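PDB 3IT8: 2L protein from Yaba-like disease virus, which binds and neutralises the host cytokine tumour necrosis factor, using an MHC class I-like N-terminal domain joined to an Ig-like domain. Local coordinates for residues Y70-M73 and K74-L77; N81-D84 and S85-T88; A118-T122 and G123-F127; T146-K149 and D150-Y154. All coordinates share one frame; numbering follows the deposited sequence.

Contact 1. Residues Y70-M73 and K74-L77; sequences YSLM and KETL
Leu-72 and Thr-76 are joined twice across one turn of helix 61-82, which runs over the sheet of an MHC-like platform. The contact is made by the i to i+4 geometry of an alpha-helix. Lys-74 N bonds to Tyr-70 O at 2.8 Å, and Glu-75 and Leu-77 follow in the same pattern. The side chains are laid on this frame in different ways. The Tyr-70 side chain runs obliquely to that of Lys-74. Its OH passes 4.0 Å from Lys-74 CD, and the lysine meets the hydroxyl through this CD methylene. The Lys-74 chain is fully extended and carries its ammonium end away from the helix turn. The tyrosine hydroxyl bonds instead to the carbonyl of Tyr-17, and its ring stacks on Tyr-35. Leu-72 CD1 comes 4.1 Å from Glu-75 OE1, but the glutamate end is poorly ordered. Met-73 turns down onto the sheet and reaches Leu-91 and Leu-93 of strand 90-100. Thr-76 has its hydroxyl beside its own backbone N (chi1 -58°), and this rotation aims OG1 back along the helix. OG1 also bonds to Met-140 N, which ties the helix to a loop. At Leu-72 O the two donors arrive from opposite faces of the carbonyl plane: Thr-76 N at 3.0 Å and Thr-76 OG1 at 2.9 Å.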
loop_
_atom_site.group_PDB
_atom_site.type_symbol
_atom_site.label_atom_id
_atom_site.label_comp_id
_atom_site.label_asym_id
_atom_site.label_seq_id
_atom_site.Cartn_x
_atom_site.Cartn_y
_atom_site.Cartn_z
ATOM N N TYR D 70 3.219 -40.162 23.517
ATOM C CA TYR D 70 2.957 -41.325 24.348
ATOM C C TYR D 70 3.779 -41.243 25.627
ATOM O O TYR D 70 3.263 -41.340 26.738
ATOM C CB TYR D 70 3.321 -42.610 23.615
ATOM C CG TYR D 70 3.272 -43.797 24.532
ATOM C CD1 TYR D 70 2.053 -44.374 24.885
ATOM C CD2 TYR D 70 4.435 -44.293 25.117
ATOM C CE1 TYR D 70 1.989 -45.413 25.800
ATOM C CE2 TYR D 70 4.394 -45.324 26.036
ATOM C CZ TYR D 70 3.160 -45.882 26.376
ATOM O OH TYR D 70 3.076 -46.897 27.303
ATOM N N SER D 71 5.078 -41.065 25.454
ATOM C CA SER D 71 5.982 -40.988 26.579
ATOM C C SER D 71 5.662 -39.844 27.548
ATOM O O SER D 71 5.561 -40.055 28.753
ATOM C CB SER D 71 7.409 -40.854 26.065
ATOM O OG SER D 71 8.283 -40.618 27.146
ATOM N N LEU D 72 5.499 -38.638 27.019
ATOM C CA LEU D 72 5.224 -37.488 27.854
ATOM C C LEU D 72 3.867 -37.586 28.513
ATOM O O LEU D 72 3.675 -37.080 29.604
ATOM C CB LEU D 72 5.320 -36.204 27.031
ATOM C CG LEU D 72 5.068 -34.928 27.827
ATOM C CD1 LEU D 72 5.968 -34.862 29.054
ATOM C CD2 LEU D 72 5.295 -33.748 26.917
ATOM N N MET D 73 2.912 -38.226 27.853
ATOM C CA MET D 73 1.579 -38.372 28.431
ATOM C C MET D 73 1.609 -39.448 29.498
ATOM O O MET D 73 0.922 -39.368 30.506
ATOM C CB MET D 73 0.571 -38.734 27.360
ATOM C CG MET D 73 0.346 -37.618 26.394
ATOM S SD MET D 73 -0.980 -37.953 25.269
ATOM C CE MET D 73 -2.339 -38.053 26.437
ATOM N N LYS D 74 2.411 -40.473 29.270
ATOM C CA LYS D 74 2.548 -41.535 30.241
ATOM C C LYS D 74 3.107 -40.876 31.514
ATOM O O LYS D 74 2.626 -41.123 32.609
ATOM C CB LYS D 74 3.521 -42.588 29.716
ATOM C CG LYS D 74 3.711 -43.751 30.645
ATOM C CD LYS D 74 4.816 -44.639 30.161
ATOM C CE LYS D 74 5.209 -45.653 31.217
ATOM N NZ LYS D 74 6.328 -46.531 30.733
ATOM N N GLU D 75 4.124 -40.029 31.358
ATOM C CA GLU D 75 4.732 -39.343 32.496
ATOM C C GLU D 75 3.671 -38.521 33.222
ATOM O O GLU D 75 3.562 -38.571 34.437
ATOM C CB GLU D 75 5.858 -38.414 32.029
ATOM C CG GLU D 75 6.615 -37.753 33.171
ATOM C CD GLU D 75 7.478 -36.589 32.716
ATOM O OE1 GLU D 75 8.285 -36.766 31.778
ATOM O OE2 GLU D 75 7.351 -35.493 33.305
ATOM N N THR D 76 2.880 -37.772 32.462
ATOM C CA THR D 76 1.844 -36.926 33.021
ATOM C C THR D 76 0.781 -37.718 33.753
ATOM O O THR D 76 0.297 -37.305 34.799
ATOM C CB THR D 76 1.156 -36.106 31.939
ATOM O OG1 THR D 76 2.137 -35.313 31.263
ATOM C CG2 THR D 76 0.085 -35.199 32.560
ATOM N N LEU D 77 0.402 -38.856 33.201
ATOM C CA LEU D 77 -0.606 -39.665 33.846
ATOM C C LEU D 77 -0.095 -40.197 35.189
ATOM O O LEU D 77 -0.835 -40.214 36.171
ATOM C CB LEU D 77 -1.009 -40.813 32.930
ATOM C CG LEU D 77 -2.113 -41.739 33.451
ATOM C CD1 LEU D 77 -3.248 -40.929 34.091
ATOM C CD2 LEU D 77 -2.635 -42.590 32.295
#

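Contact 2. Residues N81-D84 and S85-T88; sequences NKND and STKT. With NAG (2-acetamido-2-deoxy-beta-D-glucopyranose), chain O.
The amide of Asn-81 meets the backbone of Thr-88 through its oxygen. Thr-88 N lies only 15° from the carbonyl plane and bonds to Asn-81 OD1 at 2.6 Å. Lys-87 CA and CG pack beside the same oxygen. The Asn-83 amide has a different task. Its ND2 is bonded covalently to C1 of NAG, while OD1 is turned to Ser-85. There it takes two weak bonds, from Ser-85 OG at 3.0 Å and from Ser-85 N at 3.4 Å. The second is a weak Asx-turn bond. Asn-83, Asp-84 and Ser-85 form the Asn-X-Ser sequon of N-glycosylation. The third flat group is the carboxylate of Asp-84. Lys-87 NZ comes to its OD2 from above the plane, 48° out of it, in a salt bridge of 3.0 Å. The lysine chain bends at chi3 (-63°) to bring NZ there. In the backbone, Thr-86 N bonds to Asn-83 O at 2.8 Å and closes a type I turn. Thr-88 OG1 then bonds to Thr-86 O. The turn follows helix 61-82 and leads into strand 90-100, with Asn-81 resting on Leu-11 and Thr-88 on Ala-113.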
loop_
_atom_site.group_PDB
_atom_site.type_symbol
_atom_site.label_atom_id
_atom_site.label_comp_id
_atom_site.label_asym_id
_atom_site.label_seq_id
_atom_site.Cartn_x
_atom_site.Cartn_y
_atom_site.Cartn_z
ATOM N N ASN D 81 -1.671 -39.418 38.947
ATOM C CA ASN D 81 -2.160 -40.454 39.843
ATOM C C ASN D 81 -1.550 -40.476 41.241
ATOM O O ASN D 81 -2.028 -41.214 42.099
ATOM C CB ASN D 81 -2.001 -41.831 39.202
ATOM C CG ASN D 81 -2.952 -42.038 38.051
ATOM O OD1 ASN D 81 -4.056 -41.507 38.054
ATOM N ND2 ASN D 81 -2.541 -42.829 37.069
ATOM N N LYS D 82 -0.505 -39.688 41.481
ATOM C CA LYS D 82 0.105 -39.666 42.807
ATOM C C LYS D 82 -0.827 -39.035 43.850
ATOM O O LYS D 82 -0.974 -39.572 44.951
ATOM C CB LYS D 82 1.454 -38.954 42.760
ATOM C CG LYS D 82 2.521 -39.802 42.090
ATOM C CD LYS D 82 3.869 -39.116 42.064
ATOM C CE LYS D 82 4.912 -40.019 41.424
ATOM N NZ LYS D 82 6.221 -39.328 41.254
ATOM N N ASN D 83 -1.453 -37.904 43.516
ATOM C CA ASN D 83 -2.413 -37.268 44.428
ATOM C C ASN D 83 -3.653 -38.136 44.216
ATOM O O ASN D 83 -4.352 -37.995 43.214
ATOM C CB ASN D 83 -2.709 -35.804 44.024
ATOM C CG ASN D 83 -3.677 -35.095 44.999
ATOM O OD1 ASN D 83 -4.223 -35.737 45.899
ATOM N ND2 ASN D 83 -3.896 -33.786 44.817
ATOM N N ASP D 84 -3.905 -39.043 45.154
ATOM C CA ASP D 84 -5.026 -39.974 45.061
ATOM C C ASP D 84 -6.407 -39.355 44.843
ATOM O O ASP D 84 -7.386 -40.078 44.640
ATOM C CB ASP D 84 -5.046 -40.870 46.302
ATOM C CG ASP D 84 -5.687 -42.219 46.039
ATOM O OD1 ASP D 84 -6.908 -42.265 45.791
ATOM O OD2 ASP D 84 -4.964 -43.237 46.078
ATOM N N SER D 85 -6.493 -38.029 44.880
ATOM C CA SER D 85 -7.772 -37.352 44.668
ATOM C C SER D 85 -7.942 -36.986 43.195
ATOM O O SER D 85 -8.921 -36.345 42.814
ATOM C CB SER D 85 -7.864 -36.077 45.520
ATOM O OG SER D 85 -7.003 -35.058 45.035
ATOM N N THR D 86 -6.981 -37.398 42.372
ATOM C CA THR D 86 -7.014 -37.117 40.939
ATOM C C THR D 86 -6.939 -38.413 40.130
ATOM O O THR D 86 -7.400 -38.468 38.992
ATOM C CB THR D 86 -5.828 -36.221 40.518
ATOM O OG1 THR D 86 -5.670 -35.152 41.458
ATOM C CG2 THR D 86 -6.077 -35.632 39.138
ATOM N N LYS D 87 -6.347 -39.444 40.732
ATOM C CA LYS D 87 -6.183 -40.753 40.100
ATOM C C LYS D 87 -7.184 -40.988 38.969
ATOM O O LYS D 87 -8.394 -40.910 39.171
ATOM C CB LYS D 87 -6.309 -41.862 41.154
ATOM C CG LYS D 87 -6.090 -43.267 40.612
ATOM C CD LYS D 87 -5.972 -44.282 41.735
ATOM C CE LYS D 87 -4.758 -44.001 42.606
ATOM N NZ LYS D 87 -4.638 -44.986 43.715
ATOM N N THR D 88 -6.670 -41.274 37.778
ATOM C CA THR D 88 -7.518 -41.495 36.616
ATOM C C THR D 88 -7.088 -42.705 35.818
ATOM O O THR D 88 -5.927 -43.117 35.870
ATOM C CB THR D 88 -7.487 -40.285 35.668
ATOM O OG1 THR D 88 -7.845 -39.100 36.386
ATOM C CG2 THR D 88 -8.456 -40.485 34.525
HETATM C C1 NAG O . -3.745 -32.840 45.923
HETATM C C2 NAG O . -5.052 -32.043 46.207
HETATM C C3 NAG O . -4.814 -31.076 47.382
HETATM C C4 NAG O . -4.363 -31.879 48.600
HETATM C C5 NAG O . -3.081 -32.644 48.237
HETATM C C6 NAG O . -2.549 -33.503 49.370
HETATM C C7 NAG O . -6.585 -30.525 45.114
HETATM C C8 NAG O . -6.360 -29.028 45.281
HETATM N N2 NAG O . -5.503 -31.303 45.040
HETATM O O3 NAG O . -5.998 -30.351 47.692
HETATM O O4 NAG O . -4.130 -31.003 49.696
HETATM O O5 NAG O . -3.324 -33.528 47.116
HETATM O O6 NAG O . -1.129 -33.515 49.376
HETATM O O7 NAG O . -7.737 -30.965 45.053
#

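Contact 3. Residues A118-T122 and G123-F127; sequences ARYHT and GDKRF
Tyr-120 and Phe-127 pair across the beta hairpin of strands 115-121 and 126-129, as an antiparallel non-hydrogen-bonded pair. The edge of the tyrosine ring points to the face of the phenylalanine in a T-shaped stack, with centroids 5.4 Å apart and planes at 70°. Tyr-120 CB lies over the same ring, 4.2 Å from its centroid, in a CH-pi contact. The two side chains leave their strands differently. Tyr-120 has CG opposite its backbone N (chi1 -178°), and its ring runs along the hairpin toward the loop. The hydroxyl ends 3.5 Å from Lys-125 CA. Phe-127 has CG beside its backbone N (chi1 -80°), and its ring swings back toward Ala-118. There Ala-118 CB sits 3.7 Å from Phe-127 CD2. His-121 and Asp-124 lie side by side and point the same way, with Asp-124 OD2 3.7 Å from His-121 CB. His-121 N bonds to Arg-126 O at 3.0 Å, and Lys-125 N bonds to His-121 O at 2.8 Å. Between His-121 and Lys-125, residues Thr-122, Gly-123 and Asp-124 follow a right-handed helical path. Lys-125 has a left-handed backbone, which lets the chain rejoin the second strand. Its NZ bonds to a polar side chain on a chain of another protein. Arg-119 makes a salt bridge with Glu-247. The hairpin lies at one border of the sheet and under helix 148-174, with Phe-127 packed on Trp-148 and Leu-155 and Tyr-120 on Glu-159.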
loop_
_atom_site.group_PDB
_atom_site.type_symbol
_atom_site.label_atom_id
_atom_site.label_comp_id
_atom_site.label_asym_id
_atom_site.label_seq_id
_atom_site.Cartn_x
_atom_site.Cartn_y
_atom_site.Cartn_z
ATOM N N ALA D 118 -7.409 -29.329 31.090
ATOM C CA ALA D 118 -6.824 -28.041 30.713
ATOM C C ALA D 118 -6.829 -27.789 29.220
ATOM O O ALA D 118 -6.640 -28.697 28.414
ATOM C CB ALA D 118 -5.397 -27.934 31.227
ATOM N N ARG D 119 -7.008 -26.525 28.869
ATOM C CA ARG D 119 -7.070 -26.064 27.481
ATOM C C ARG D 119 -5.837 -25.220 27.164
ATOM O O ARG D 119 -5.439 -24.375 27.956
ATOM C CB ARG D 119 -8.355 -25.248 27.316
ATOM C CG ARG D 119 -8.474 -24.440 26.061
ATOM C CD ARG D 119 -9.755 -23.606 26.088
ATOM N NE ARG D 119 -10.961 -24.414 25.973
ATOM C CZ ARG D 119 -11.807 -24.649 26.970
ATOM N NH1 ARG D 119 -11.577 -24.129 28.166
ATOM N NH2 ARG D 119 -12.879 -25.406 26.766
ATOM N N TYR D 120 -5.228 -25.451 26.011
ATOM C CA TYR D 120 -4.023 -24.716 25.637
ATOM C C TYR D 120 -4.359 -23.468 24.850
ATOM O O TYR D 120 -5.007 -23.547 23.811
ATOM C CB TYR D 120 -3.104 -25.588 24.790
ATOM C CG TYR D 120 -1.807 -24.914 24.412
ATOM C CD1 TYR D 120 -0.742 -24.851 25.314
ATOM C CD2 TYR D 120 -1.655 -24.285 23.173
ATOM C CE1 TYR D 120 0.441 -24.167 24.990
ATOM C CE2 TYR D 120 -0.478 -23.605 22.848
ATOM C CZ TYR D 120 0.555 -23.552 23.762
ATOM O OH TYR D 120 1.706 -22.880 23.464
ATOM N N HIS D 121 -3.913 -22.314 25.338
ATOM C CA HIS D 121 -4.185 -21.056 24.652
ATOM C C HIS D 121 -2.998 -20.552 23.859
ATOM O O HIS D 121 -1.916 -20.308 24.391
ATOM C CB HIS D 121 -4.656 -19.987 25.641
ATOM C CG HIS D 121 -6.067 -20.187 26.103
ATOM N ND1 HIS D 121 -7.133 -20.226 25.231
ATOM C CD2 HIS D 121 -6.585 -20.389 27.338
ATOM C CE1 HIS D 121 -8.246 -20.444 25.907
ATOM N NE2 HIS D 121 -7.941 -20.546 27.189
ATOM N N THR D 122 -3.225 -20.420 22.561
ATOM C CA THR D 122 -2.226 -19.953 21.618
ATOM C C THR D 122 -1.664 -18.589 21.997
ATOM O O THR D 122 -0.481 -18.320 21.800
ATOM C CB THR D 122 -2.842 -19.892 20.213
ATOM O OG1 THR D 122 -2.503 -21.088 19.506
ATOM C CG2 THR D 122 -2.368 -18.674 19.452
ATOM N N GLY D 123 -2.519 -17.729 22.538
ATOM C CA GLY D 123 -2.080 -16.403 22.933
ATOM C C GLY D 123 -1.120 -16.401 24.109
ATOM O O GLY D 123 0.036 -16.002 23.977
ATOM N N ASP D 124 -1.597 -16.853 25.262
ATOM C CA ASP D 124 -0.786 -16.902 26.475
ATOM C C ASP D 124 0.354 -17.924 26.419
ATOM O O ASP D 124 1.289 -17.848 27.216
ATOM C CB ASP D 124 -1.683 -17.228 27.666
ATOM C CG ASP D 124 -2.916 -16.362 27.708
ATOM O OD1 ASP D 124 -2.773 -15.144 27.943
ATOM O OD2 ASP D 124 -4.025 -16.900 27.494
ATOM N N LYS D 125 0.273 -18.881 25.493
ATOM C CA LYS D 125 1.292 -19.923 25.368
ATOM C C LYS D 125 1.414 -20.725 26.673
ATOM O O LYS D 125 2.503 -20.934 27.200
ATOM C CB LYS D 125 2.641 -19.303 24.993
ATOM C CG LYS D 125 2.663 -18.694 23.607
ATOM C CD LYS D 125 3.891 -17.825 23.416
ATOM C CE LYS D 125 3.983 -17.267 21.997
ATOM N NZ LYS D 125 4.436 -18.280 20.986
ATOM N N ARG D 126 0.275 -21.176 27.182
ATOM C CA ARG D 126 0.225 -21.954 28.411
ATOM C C ARG D 126 -1.157 -22.613 28.515
ATOM O O ARG D 126 -2.066 -22.288 27.748
ATOM C CB ARG D 126 0.441 -21.037 29.609
ATOM C CG ARG D 126 -0.724 -20.105 29.833
ATOM C CD ARG D 126 -0.405 -19.030 30.843
ATOM N NE ARG D 126 -1.577 -18.206 31.136
ATOM C CZ ARG D 126 -1.531 -17.031 31.755
ATOM N NH1 ARG D 126 -0.364 -16.531 32.147
ATOM N NH2 ARG D 126 -2.650 -16.353 31.982
ATOM N N PHE D 127 -1.315 -23.544 29.452
ATOM C CA PHE D 127 -2.601 -24.201 29.636
ATOM C C PHE D 127 -3.471 -23.404 30.600
ATOM O O PHE D 127 -2.963 -22.678 31.455
ATOM C CB PHE D 127 -2.421 -25.616 30.195
ATOM C CG PHE D 127 -2.056 -26.637 29.162
ATOM C CD1 PHE D 127 -0.726 -26.927 28.892
ATOM C CD2 PHE D 127 -3.045 -27.296 28.441
ATOM C CE1 PHE D 127 -0.385 -27.864 27.912
ATOM C CE2 PHE D 127 -2.711 -28.228 27.465
ATOM C CZ PHE D 127 -1.379 -28.513 27.198
#

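Contact 4. Residues T146-K149 and D150-Y154; sequences TLWK and DVKAY
Trp-148 is packed against Val-151 and Lys-152 on the buried side of the first turn of helix 148-174. Its six-membered ring reaches Val-151, itself buried, with CZ3 3.8 Å from Val-151 CG1. The Lys-152 chain crosses the indole at about a right angle. Lys-152 CG stands over one face, 4.1 Å from the centroid of the five-membered ring, in a CH-pi contact. Trp-148 CG is opposite its backbone N (chi1 -178°), which carries the indole forward alongside Val-151 and Lys-152. Tyr-120 of the sheet touches both Trp-148 and Lys-152. The lysine ends gather at the border of the indole. Lys-149 NZ lies at its edge, 3.5 Å from Lys-152 NZ, and the like charges would probably repel each other. The more exposed side holds Lys-149, Leu-147 and Asp-150 and has fewer contacts. There Leu-147 meets the Asp-150 carboxylate through a single methyl, CD2, 3.5 Å from Asp-150 OD2. Leu-147 O accepts both Val-151 N (3.2 Å) and Asp-150 N (2.7 Å). Lys-152 N bonds to Trp-148 O at 2.9 Å. Leu-147 holds the N-cap position, and its own N bonds to Asn-145 OD1. This is the opening turn of one of the two long helices that cross the sheet of an MHC-like platform.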
loop_
_atom_site.group_PDB
_atom_site.type_symbol
_atom_site.label_atom_id
_atom_site.label_comp_id
_atom_site.label_asym_id
_atom_site.label_seq_id
_atom_site.Cartn_x
_atom_site.Cartn_y
_atom_site.Cartn_z
ATOM N N THR D 146 10.860 -30.090 31.516
ATOM C CA THR D 146 11.992 -29.972 30.620
ATOM C C THR D 146 11.615 -30.039 29.139
ATOM O O THR D 146 12.325 -29.511 28.285
ATOM C CB THR D 146 13.026 -31.054 30.952
ATOM O OG1 THR D 146 13.871 -31.264 29.820
ATOM C CG2 THR D 146 12.334 -32.348 31.327
ATOM N N LEU D 147 10.491 -30.672 28.830
ATOM C CA LEU D 147 10.057 -30.800 27.437
ATOM C C LEU D 147 9.020 -29.775 27.004
ATOM O O LEU D 147 8.504 -29.846 25.887
ATOM C CB LEU D 147 9.501 -32.203 27.184
ATOM C CG LEU D 147 10.530 -33.326 27.291
ATOM C CD1 LEU D 147 9.840 -34.660 27.139
ATOM C CD2 LEU D 147 11.596 -33.142 26.213
ATOM N N TRP D 148 8.725 -28.825 27.884
ATOM C CA TRP D 148 7.741 -27.788 27.590
ATOM C C TRP D 148 7.950 -27.157 26.209
ATOM O O TRP D 148 6.985 -26.930 25.468
ATOM C CB TRP D 148 7.790 -26.697 28.661
ATOM C CG TRP D 148 6.778 -25.626 28.452
ATOM C CD1 TRP D 148 7.013 -24.288 28.255
ATOM C CD2 TRP D 148 5.359 -25.797 28.410
ATOM N NE1 TRP D 148 5.822 -23.618 28.094
ATOM C CE2 TRP D 148 4.793 -24.518 28.184
ATOM C CE3 TRP D 148 4.509 -26.904 28.543
ATOM C CZ2 TRP D 148 3.414 -24.321 28.087
ATOM C CZ3 TRP D 148 3.140 -26.707 28.448
ATOM C CH2 TRP D 148 2.605 -25.424 28.222
ATOM N N LYS D 149 9.207 -26.883 25.866
ATOM C CA LYS D 149 9.509 -26.268 24.587
ATOM C C LYS D 149 8.949 -27.095 23.448
ATOM O O LYS D 149 8.474 -26.548 22.449
ATOM C CB LYS D 149 11.024 -26.067 24.420
ATOM C CG LYS D 149 11.655 -25.172 25.494
ATOM C CD LYS D 149 10.856 -23.872 25.710
ATOM C CE LYS D 149 11.209 -23.190 27.037
ATOM N NZ LYS D 149 10.190 -22.185 27.455
ATOM N N ASP D 150 8.987 -28.414 23.595
ATOM C CA ASP D 150 8.465 -29.278 22.547
ATOM C C ASP D 150 6.947 -29.243 22.528
ATOM O O ASP D 150 6.336 -29.310 21.458
ATOM C CB ASP D 150 8.960 -30.710 22.734
ATOM C CG ASP D 150 10.428 -30.860 22.398
ATOM O OD1 ASP D 150 10.830 -30.408 21.306
ATOM O OD2 ASP D 150 11.178 -31.432 23.218
ATOM N N VAL D 151 6.337 -29.133 23.707
ATOM C CA VAL D 151 4.888 -29.069 23.788
ATOM C C VAL D 151 4.447 -27.832 23.030
ATOM O O VAL D 151 3.598 -27.916 22.148
ATOM C CB VAL D 151 4.411 -28.976 25.234
ATOM C CG1 VAL D 151 2.917 -28.751 25.269
ATOM C CG2 VAL D 151 4.754 -30.246 25.969
ATOM N N LYS D 152 5.042 -26.686 23.360
ATOM C CA LYS D 152 4.707 -25.428 22.695
ATOM C C LYS D 152 4.779 -25.573 21.187
ATOM O O LYS D 152 3.882 -25.164 20.458
ATOM C CB LYS D 152 5.673 -24.321 23.110
ATOM C CG LYS D 152 5.342 -23.614 24.400
ATOM C CD LYS D 152 6.404 -22.565 24.677
ATOM C CE LYS D 152 6.084 -21.777 25.924
ATOM N NZ LYS D 152 7.189 -20.857 26.277
ATOM N N ALA D 153 5.866 -26.157 20.725
ATOM C CA ALA D 153 6.080 -26.342 19.302
ATOM C C ALA D 153 5.120 -27.319 18.626
ATOM O O ALA D 153 4.513 -26.985 17.606
ATOM C CB ALA D 153 7.518 -26.775 19.069
ATOM N N TYR D 154 4.983 -28.520 19.183
ATOM C CA TYR D 154 4.107 -29.524 18.597
ATOM C C TYR D 154 2.634 -29.214 18.753
ATOM O O TYR D 154 1.898 -29.235 17.779
ATOM C CB TYR D 154 4.405 -30.900 19.194
ATOM C CG TYR D 154 5.773 -31.418 18.840
ATOM C CD1 TYR D 154 6.462 -32.269 19.704
ATOM C CD2 TYR D 154 6.377 -31.063 17.641
ATOM C CE1 TYR D 154 7.712 -32.751 19.382
ATOM C CE2 TYR D 154 7.627 -31.541 17.309
ATOM C CZ TYR D 154 8.288 -32.383 18.181
ATOM O OH TYR D 154 9.525 -32.867 17.840
#

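How the contacts relate
All four contacts belong to the MHC-like N-terminal domain and come in series along the chain. Contacts 1 and 2 share helix 61-82; their centres are 14 Å apart, and Leu-77 packs on Thr-88. Contact 3 is the hairpin at one border of the eight-stranded sheet. Contact 4 opens helix 148-174, with its centre 12 Å from that of contact 3, and Trp-148 and Lys-152 rest on the hairpin. Contacts 1 and 4 are 13 Å apart between centres and touch through Leu-72 and Val-151. The two helices are thus joined directly there. Contact 2, where the glycan stands at the surface, touches contact 1 but lies about 23 and 24 Å from contacts 3 and 4 between centres.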